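Probable ribonuclease HepT (Haemophilus influenzae, PDB 1JOG) probably acts as an RNA-cleaving toxin of a type VII toxin-antitoxin system and is neutralised by its partner antitoxin MntA, probably through AMPylation. Local coordinates at residues 52-57 and 101-106; 44-49 and 120-125. All blocks are in the same frame, centred on the assembly; numbering follows the deposited sequence.

Contact 1: 52-57 and 101-106; sequences FVYELS and AYRDMR
The ring of Y54 reaches from helix 36-68 to helix 96-106 and is met there by Y102, R103 and R106. With CG anti to the backbone N (chi1 166°), the ring stands out toward the second helix; the axes of segments 52-57 and 101-106 approach to 10.8 Å and run nearer antiparallel than parallel. Its three partners come from different directions. The carbonyl oxygen of Y102 lies over one face, offset toward the rim, while CB of Y102 packs at 4.1 Å from CD1 of Y54. The hydroxyl OH of Y54 ends against the aliphatic root of R103, 3.2 Å from CB. R106 crosses the tyrosine at about a right angle, and its CD approaches CD2 of Y54 obliquely at 3.2 Å. Tyrosine suits this place because its ring can pack on the aliphatic parts of Y102 and R106 while its OH reaches R103.

R106 is extended from CG to NE, which carries the guanidinium past the ring to E55. There NE donates to OE2 of E55 at 3.1 Å, with a bent N-H...O angle of 142°; OE1 of E55 is equally near NE, but only the OE2 pair counts as a hydrogen bond. The bond reaches the syn side of the carboxylate, whose plane is inclined by 24° to the guanidinium. Opposite charges thus join the helices, whereas Y102 turns its ring away to D127, which bonds its hydroxyl, and to F128. R106 is the first residue of the assigned RX(4)HXY motif and, by similarity, an active-site residue; the salt bridge ties this probable catalytic arginine to the long helix of the all-helical fold.

Contact 2: 44-49 and 120-125; sequences AGAIQK and AVYAQI
I47 of helix 36-68 packs against V121 of helix 115-123, the two side chains crossing at about a right angle. From CB the isoleucine divides. CG2 lies 4.1 Å from CG1 of V121, and CG1 of I47 comes about as near to the same methyl. CG1 of I47 lies anti to the carbonyl carbon (chi1 -74°) and CD1 continues the chain extended (chi2 -168°), which brings this tip closest, 3.9 Å from CG1 of V121. CD1 also rests 4.0 Å from CB of V121. Two beta-branched residues suit this place: each offers methyls on a short stem, so they pack without needing a polar partner.

One residue earlier, A46 turns its single methyl toward Y122. CB meets the edge of the ring, lying near its plane, 3.5 Å from CE1. A small side chain lets the aromatic edge come close to the helix, and I125, the first residue of helix 125-140, adds its CD1 at 4.1 Å from the backbone O of A46. No hydrogen bond crosses between the segments.

T21 and V22 of helix 8-26 also pack here, T21 on A46 and V22 on both Y122 and I125. I47 also packs on T109 and T112 of the RX(4)HXY motif and on Q48 of the second subunit. Such apolar packing of aliphatic side chains and a tyrosine edge is expected inside an all-helical domain, here one like the substrate-binding domain of nucleotidyltransferases.

Both contacts use helix 36-68, against helix 96-106 in contact 1 and against helix 115-123 and the start of helix 125-140 in contact 2, with their centres 11 Å apart. The selenomethionine M105 bridges them, its CE packing on V121 and I125. Contact 2 is buried and purely apolar across its segments. Contact 1, though nearer the centre of the chain, is only partly buried and combines aromatic packing with a salt bridge. Helices 96-106 and 115-123 follow each other in the chain, and the RX(4)HXY motif starts at the end of one and runs into the connection between them. Both contacts also touch the second subunit, so the long helix serves the subunit core and the dimer alike.

Contact 1: 52-57 and 101-106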
ATOM      1  N   PHE A  52      -4.933  -5.174  -1.548  1.00 25.64           N
ATOM      2  CA  PHE A  52      -6.323  -4.933  -1.955  1.00 36.40           C
ATOM      3  C   PHE A  52      -7.198  -6.146  -1.780  1.00 35.79           C
ATOM      4  O   PHE A  52      -8.265  -6.033  -1.181  1.00 42.06           O
ATOM      5  CB  PHE A  52      -6.448  -4.480  -3.407  1.00 38.28           C
ATOM      6  CG  PHE A  52      -5.728  -3.178  -3.728  1.00 17.48           C
ATOM      7  CD1 PHE A  52      -5.075  -3.038  -5.010  1.00 56.29           C
ATOM      8  CD2 PHE A  52      -5.672  -2.116  -2.823  1.00 24.31           C
ATOM      9  CE1 PHE A  52      -4.365  -1.846  -5.389  1.00 36.23           C
ATOM     10  CE2 PHE A  52      -4.964  -0.888  -3.132  1.00 23.65           C
ATOM     11  CZ  PHE A  52      -4.301  -0.752  -4.447  1.00 38.89           C
ATOM     12  N   VAL A  53      -6.787  -7.307  -2.288  1.00 37.23           N
ATOM     13  CA  VAL A  53      -7.639  -8.519  -2.128  1.00 36.52           C
ATOM     14  C   VAL A  53      -7.879  -8.944  -0.658  1.00 36.30           C
ATOM     15  O   VAL A  53      -8.972  -9.273  -0.252  1.00 44.50           O
ATOM     16  CB  VAL A  53      -7.044  -9.653  -2.931  1.00 49.58           C
ATOM     17  CG1 VAL A  53      -7.893 -10.927  -2.815  1.00 24.86           C
ATOM     18  CG2 VAL A  53      -6.931  -9.183  -4.344  1.00 20.89           C
ATOM     19  N   TYR A  54      -6.835  -8.873   0.135  1.00 27.50           N
ATOM     20  CA  TYR A  54      -6.911  -9.164   1.542  1.00 26.97           C
ATOM     21  C   TYR A  54      -8.012  -8.306   2.218  1.00 38.53           C
ATOM     22  O   TYR A  54      -8.950  -8.832   2.876  1.00 32.05           O
ATOM     23  CB  TYR A  54      -5.557  -8.841   2.183  1.00 15.37           C
ATOM     24  CG  TYR A  54      -5.674  -8.799   3.651  1.00 10.07           C
ATOM     25  CD1 TYR A  54      -5.924  -9.966   4.350  1.00 21.80           C
ATOM     26  CD2 TYR A  54      -5.673  -7.611   4.353  1.00 15.49           C
ATOM     27  CE1 TYR A  54      -6.172  -9.980   5.704  1.00 16.21           C
ATOM     28  CE2 TYR A  54      -5.963  -7.621   5.734  1.00 20.75           C
ATOM     29  CZ  TYR A  54      -6.206  -8.856   6.385  1.00 18.50           C
ATOM     30  OH  TYR A  54      -6.389  -8.995   7.752  1.00 32.95           O
ATOM     31  N   GLU A  55      -7.827  -6.991   2.137  1.00 18.34           N
ATOM     32  CA  GLU A  55      -8.797  -6.040   2.665  1.00 43.90           C
ATOM     33  C   GLU A  55     -10.242  -6.298   2.146  1.00 26.35           C
ATOM     34  O   GLU A  55     -11.137  -6.513   2.935  1.00 29.12           O
ATOM     35  CB  GLU A  55      -8.426  -4.628   2.300  1.00 35.43           C
ATOM     36  CG  GLU A  55      -8.345  -3.694   3.477  1.00 45.61           C
ATOM     37  CD  GLU A  55      -6.919  -3.609   3.960  1.00 77.58           C
ATOM     38  OE1 GLU A  55      -6.526  -4.482   4.758  1.00 78.04           O
ATOM     39  OE2 GLU A  55      -6.181  -2.690   3.515  1.00 77.52           O
ATOM     40  N   LEU A  56     -10.394  -6.373   0.833  1.00 26.34           N
ATOM     41  CA  LEU A  56     -11.686  -6.601   0.193  1.00 29.97           C
ATOM     42  C   LEU A  56     -12.227  -7.948   0.618  1.00 42.31           C
ATOM     43  O   LEU A  56     -13.434  -8.089   0.962  1.00 29.86           O
ATOM     44  CB  LEU A  56     -11.563  -6.515  -1.332  1.00 18.53           C
ATOM     45  CG  LEU A  56     -11.611  -5.294  -2.309  1.00 41.66           C
ATOM     46  CD1 LEU A  56     -11.679  -4.001  -1.601  1.00 34.24           C
ATOM     47  CD2 LEU A  56     -10.381  -5.259  -3.250  1.00 34.13           C
ATOM     48  N   SER A  57     -11.347  -8.949   0.640  1.00 35.95           N
ATOM     49  CA  SER A  57     -11.819 -10.292   1.064  1.00 19.87           C
ATOM     50  C   SER A  57     -12.395 -10.160   2.460  1.00 33.01           C
ATOM     51  O   SER A  57     -13.414 -10.774   2.755  1.00 27.86           O
ATOM     52  CB  SER A  57     -10.690 -11.374   1.106  1.00 21.58           C
ATOM     53  OG  SER A  57     -10.193 -11.653  -0.209  1.00 27.27           O
ATOM     54  N   ALA A 101      -2.488 -15.352   9.428  1.00 42.95           N
ATOM     55  CA  ALA A 101      -1.150 -15.126   8.917  1.00 37.87           C
ATOM     56  C   ALA A 101      -1.215 -14.063   7.800  1.00 42.58           C
ATOM     57  O   ALA A 101      -0.302 -13.244   7.682  1.00 40.24           O
ATOM     58  CB  ALA A 101      -0.537 -16.494   8.390  1.00 20.04           C
ATOM     59  N   TYR A 102      -2.262 -14.061   6.971  1.00 34.04           N
ATOM     60  CA  TYR A 102      -2.365 -13.012   5.913  1.00 32.41           C
ATOM     61  C   TYR A 102      -2.415 -11.572   6.525  1.00 26.07           C
ATOM     62  O   TYR A 102      -1.898 -10.615   5.979  1.00 28.68           O
ATOM     63  CB  TYR A 102      -3.580 -13.298   5.051  1.00 42.62           C
ATOM     64  CG  TYR A 102      -3.482 -14.607   4.284  1.00 46.59           C
ATOM     65  CD1 TYR A 102      -4.632 -15.305   3.884  1.00 44.59           C
ATOM     66  CD2 TYR A 102      -2.232 -15.146   3.965  1.00 30.05           C
ATOM     67  CE1 TYR A 102      -4.526 -16.489   3.207  1.00 24.26           C
ATOM     68  CE2 TYR A 102      -2.110 -16.313   3.300  1.00 11.79           C
ATOM     69  CZ  TYR A 102      -3.254 -17.003   2.925  1.00 24.04           C
ATOM     70  OH  TYR A 102      -3.120 -18.276   2.356  1.00 23.09           O
ATOM     71  N   ARG A 103      -3.000 -11.431   7.697  1.00 34.51           N
ATOM     72  CA  ARG A 103      -2.962 -10.146   8.349  1.00 37.60           C
ATOM     73  C   ARG A 103      -1.509  -9.815   8.854  1.00 23.20           C
ATOM     74  O   ARG A 103      -1.044  -8.700   8.685  1.00 28.71           O
ATOM     75  CB  ARG A 103      -3.959 -10.127   9.517  1.00 25.39           C
ATOM     76  CG  ARG A 103      -3.951  -8.768  10.112  1.00 45.51           C
ATOM     77  CD  ARG A 103      -5.011  -8.533  11.158  1.00 46.89           C
ATOM     78  NE  ARG A 103      -4.750  -9.327  12.325  1.00 63.98           N
ATOM     79  CZ  ARG A 103      -5.332  -9.139  13.490  1.00 73.73           C
ATOM     80  NH1 ARG A 103      -6.216  -8.157  13.632  1.00 76.11           N
ATOM     81  NH2 ARG A 103      -5.046  -9.959  14.497  1.00 75.64           N
ATOM     82  N   ASP A 104      -0.826 -10.753   9.542  1.00 29.63           N
ATOM     83  CA  ASP A 104       0.560 -10.489   9.980  1.00 34.47           C
ATOM     84  C   ASP A 104       1.353 -10.055   8.698  1.00 19.84           C
ATOM     85  O   ASP A 104       2.027  -9.035   8.672  1.00 31.40           O
ATOM     86  CB  ASP A 104       1.205 -11.707  10.653  1.00 55.66           C
ATOM     87  CG  ASP A 104       0.435 -12.230  11.936  1.00 63.91           C
ATOM     88  OD1 ASP A 104      -0.176 -11.470  12.772  1.00 31.54           O
ATOM     89  OD2 ASP A 104       0.490 -13.476  12.112  1.00 73.26           O
HETATM   90  N   MSE A 105       1.151 -10.754   7.614  1.00 26.59           N
HETATM   91  CA  MSE A 105       1.754 -10.383   6.345  1.00 26.13           C
HETATM   92  C   MSE A 105       1.271  -8.933   6.033  1.00 39.00           C
HETATM   93  O   MSE A 105       2.096  -7.987   5.838  1.00 28.65           O
HETATM   94  CB  MSE A 105       1.269 -11.361   5.284  1.00 31.23           C
HETATM   95  CG  MSE A 105       2.112 -11.546   4.061  1.00 26.85           C
HETATM   96 SE   MSE A 105       1.370 -13.013   3.047  1.00 43.35          SE
HETATM   97  CE  MSE A 105       1.132 -12.228   1.265  1.00 39.18           C
ATOM     98  N   ARG A 106      -0.051  -8.731   6.026  1.00 28.60           N
ATOM     99  CA  ARG A 106      -0.492  -7.382   5.716  1.00 35.96           C
ATOM    100  C   ARG A 106       0.106  -6.278   6.565  1.00 32.17           C
ATOM    101  O   ARG A 106       0.463  -5.235   5.993  1.00 34.94           O
ATOM    102  CB  ARG A 106      -1.990  -7.163   5.677  1.00 35.40           C
ATOM    103  CG  ARG A 106      -2.128  -5.740   5.119  1.00 34.80           C
ATOM    104  CD  ARG A 106      -3.461  -5.291   4.840  1.00 52.21           C
ATOM    105  NE  ARG A 106      -3.467  -3.950   4.260  1.00 50.13           N
ATOM    106  CZ  ARG A 106      -2.553  -3.029   4.540  1.00 61.61           C
ATOM    107  NH1 ARG A 106      -1.527  -3.275   5.364  1.00 50.76           N
ATOM    108  NH2 ARG A 106      -2.714  -1.825   4.054  1.00 41.55           N
TER

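Contact 2: 44-49 and 120-125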
ATOM      1  N   ALA A  44       6.683  -4.464  -5.992  1.00 23.13           N
ATOM      2  CA  ALA A  44       6.043  -3.456  -5.117  1.00 24.32           C
ATOM      3  C   ALA A  44       4.524  -3.470  -5.452  1.00 36.64           C
ATOM      4  O   ALA A  44       3.691  -3.583  -4.586  1.00 25.93           O
ATOM      5  CB  ALA A  44       6.574  -2.086  -5.430  1.00 34.67           C
ATOM      6  N   GLY A  45       4.204  -3.419  -6.745  1.00 26.61           N
ATOM      7  CA  GLY A  45       2.819  -3.385  -7.205  1.00 23.56           C
ATOM      8  C   GLY A  45       1.993  -4.613  -6.896  1.00 26.96           C
ATOM      9  O   GLY A  45       0.832  -4.475  -6.553  1.00 29.75           O
ATOM     10  N   ALA A  46       2.594  -5.788  -7.062  1.00 25.26           N
ATOM     11  CA  ALA A  46       1.955  -7.078  -6.758  1.00 26.88           C
ATOM     12  C   ALA A  46       1.649  -7.099  -5.253  1.00 32.92           C
ATOM     13  O   ALA A  46       0.639  -7.592  -4.866  1.00 29.84           O
ATOM     14  CB  ALA A  46       2.862  -8.246  -7.108  1.00 20.58           C
ATOM     15  N   ILE A  47       2.524  -6.494  -4.431  1.00 38.92           N
ATOM     16  CA  ILE A  47       2.316  -6.479  -2.995  1.00 30.81           C
ATOM     17  C   ILE A  47       1.107  -5.551  -2.636  1.00 37.79           C
ATOM     18  O   ILE A  47       0.257  -5.835  -1.764  1.00 31.16           O
ATOM     19  CB  ILE A  47       3.617  -6.047  -2.257  1.00  8.69           C
ATOM     20  CG1 ILE A  47       4.617  -7.220  -2.305  1.00 34.38           C
ATOM     21  CG2 ILE A  47       3.384  -5.944  -0.692  1.00  8.14           C
ATOM     22  CD1 ILE A  47       5.900  -7.058  -1.344  1.00 19.19           C
ATOM     23  N   GLN A  48       1.026  -4.475  -3.367  1.00 27.78           N
ATOM     24  CA  GLN A  48      -0.048  -3.504  -3.197  1.00 30.20           C
ATOM     25  C   GLN A  48      -1.360  -4.159  -3.558  1.00 33.83           C
ATOM     26  O   GLN A  48      -2.391  -3.884  -2.956  1.00 28.45           O
ATOM     27  CB  GLN A  48       0.179  -2.326  -4.165  1.00 31.14           C
ATOM     28  CG  GLN A  48      -0.950  -1.326  -4.046  1.00 36.00           C
ATOM     29  CD  GLN A  48      -0.643  -0.263  -3.061  1.00 43.07           C
ATOM     30  OE1 GLN A  48       0.064  -0.479  -2.047  1.00 47.50           O
ATOM     31  NE2 GLN A  48      -1.183   0.923  -3.328  1.00 48.73           N
ATOM     32  N   LYS A  49      -1.305  -4.992  -4.597  1.00 25.88           N
ATOM     33  CA  LYS A  49      -2.444  -5.651  -5.074  1.00 24.20           C
ATOM     34  C   LYS A  49      -2.819  -6.729  -4.095  1.00 24.08           C
ATOM     35  O   LYS A  49      -3.981  -6.973  -3.928  1.00 23.86           O
ATOM     36  CB  LYS A  49      -2.200  -6.206  -6.459  1.00 33.26           C
ATOM     37  CG  LYS A  49      -2.334  -5.113  -7.493  1.00 25.36           C
ATOM     38  CD  LYS A  49      -2.024  -5.643  -8.880  1.00 26.41           C
ATOM     39  CE  LYS A  49      -2.372  -4.621  -9.917  1.00 23.93           C
ATOM     40  NZ  LYS A  49      -2.524  -5.348 -11.291  1.00 21.62           N
ATOM     41  N   ALA A 120      10.200 -11.651   0.509  1.00 22.87           N
ATOM     42  CA  ALA A 120       9.629 -12.608   1.441  1.00 20.91           C
ATOM     43  C   ALA A 120       8.086 -12.532   1.380  1.00 49.39           C
ATOM     44  O   ALA A 120       7.400 -13.562   1.369  1.00 39.68           O
ATOM     45  CB  ALA A 120      10.147 -12.327   2.842  1.00 27.87           C
ATOM     46  N   VAL A 121       7.535 -11.328   1.290  1.00 30.22           N
ATOM     47  CA  VAL A 121       6.101 -11.220   1.241  1.00 41.61           C
ATOM     48  C   VAL A 121       5.602 -11.687  -0.127  1.00 39.17           C
ATOM     49  O   VAL A 121       4.555 -12.339  -0.248  1.00 30.83           O
ATOM     50  CB  VAL A 121       5.659  -9.757   1.553  1.00 58.17           C
ATOM     51  CG1 VAL A 121       4.189  -9.501   1.142  1.00 30.40           C
ATOM     52  CG2 VAL A 121       5.854  -9.500   3.031  1.00 20.26           C
ATOM     53  N   TYR A 122       6.376 -11.422  -1.160  1.00 23.13           N
ATOM     54  CA  TYR A 122       5.877 -11.781  -2.485  1.00 28.80           C
ATOM     55  C   TYR A 122       5.817 -13.290  -2.656  1.00 42.82           C
ATOM     56  O   TYR A 122       4.908 -13.841  -3.245  1.00 31.18           O
ATOM     57  CB  TYR A 122       6.740 -11.123  -3.538  1.00 15.73           C
ATOM     58  CG  TYR A 122       6.350 -11.472  -4.969  1.00 18.27           C
ATOM     59  CD1 TYR A 122       5.348 -10.757  -5.618  1.00 21.85           C
ATOM     60  CD2 TYR A 122       6.900 -12.581  -5.619  1.00 10.64           C
ATOM     61  CE1 TYR A 122       4.853 -11.156  -6.912  1.00 15.55           C
ATOM     62  CE2 TYR A 122       6.449 -13.004  -6.935  1.00  8.75           C
ATOM     63  CZ  TYR A 122       5.412 -12.269  -7.564  1.00 36.40           C
ATOM     64  OH  TYR A 122       4.955 -12.590  -8.841  1.00 28.69           O
ATOM     65  N   ALA A 123       6.807 -13.957  -2.112  1.00 46.80           N
ATOM     66  CA  ALA A 123       6.873 -15.396  -2.181  1.00 36.80           C
ATOM     67  C   ALA A 123       5.599 -16.060  -1.568  1.00 39.77           C
ATOM     68  O   ALA A 123       5.276 -17.211  -1.834  1.00 37.52           O
ATOM     69  CB  ALA A 123       8.124 -15.861  -1.389  1.00 28.12           C
ATOM     70  N   GLN A 124       4.934 -15.362  -0.667  1.00 31.15           N
ATOM     71  CA  GLN A 124       3.772 -15.919  -0.008  1.00 21.67           C
ATOM     72  C   GLN A 124       2.511 -15.694  -0.834  1.00 28.79           C
ATOM     73  O   GLN A 124       1.474 -16.235  -0.496  1.00 31.82           O
ATOM     74  CB  GLN A 124       3.613 -15.275   1.425  1.00 15.76           C
ATOM     75  CG  GLN A 124       4.802 -15.403   2.386  1.00 44.76           C
ATOM     76  CD  GLN A 124       4.652 -14.627   3.739  1.00 61.80           C
ATOM     77  OE1 GLN A 124       3.550 -14.469   4.265  1.00 83.42           O
ATOM     78  NE2 GLN A 124       5.783 -14.175   4.307  1.00 68.12           N
ATOM     79  N   ILE A 125       2.611 -14.965  -1.954  1.00 26.56           N
ATOM     80  CA  ILE A 125       1.419 -14.651  -2.744  1.00 29.13           C
ATOM     81  C   ILE A 125       0.679 -15.782  -3.425  1.00 46.87           C
ATOM     82  O   ILE A 125      -0.560 -15.732  -3.481  1.00 38.33           O
ATOM     83  CB  ILE A 125       1.710 -13.498  -3.708  1.00 15.93           C
ATOM     84  CG1 ILE A 125       1.901 -12.256  -2.859  1.00 24.99           C
ATOM     85  CG2 ILE A 125       0.604 -13.285  -4.770  1.00 23.37           C
ATOM     86  CD1 ILE A 125       2.410 -11.089  -3.654  1.00 41.61           C
TER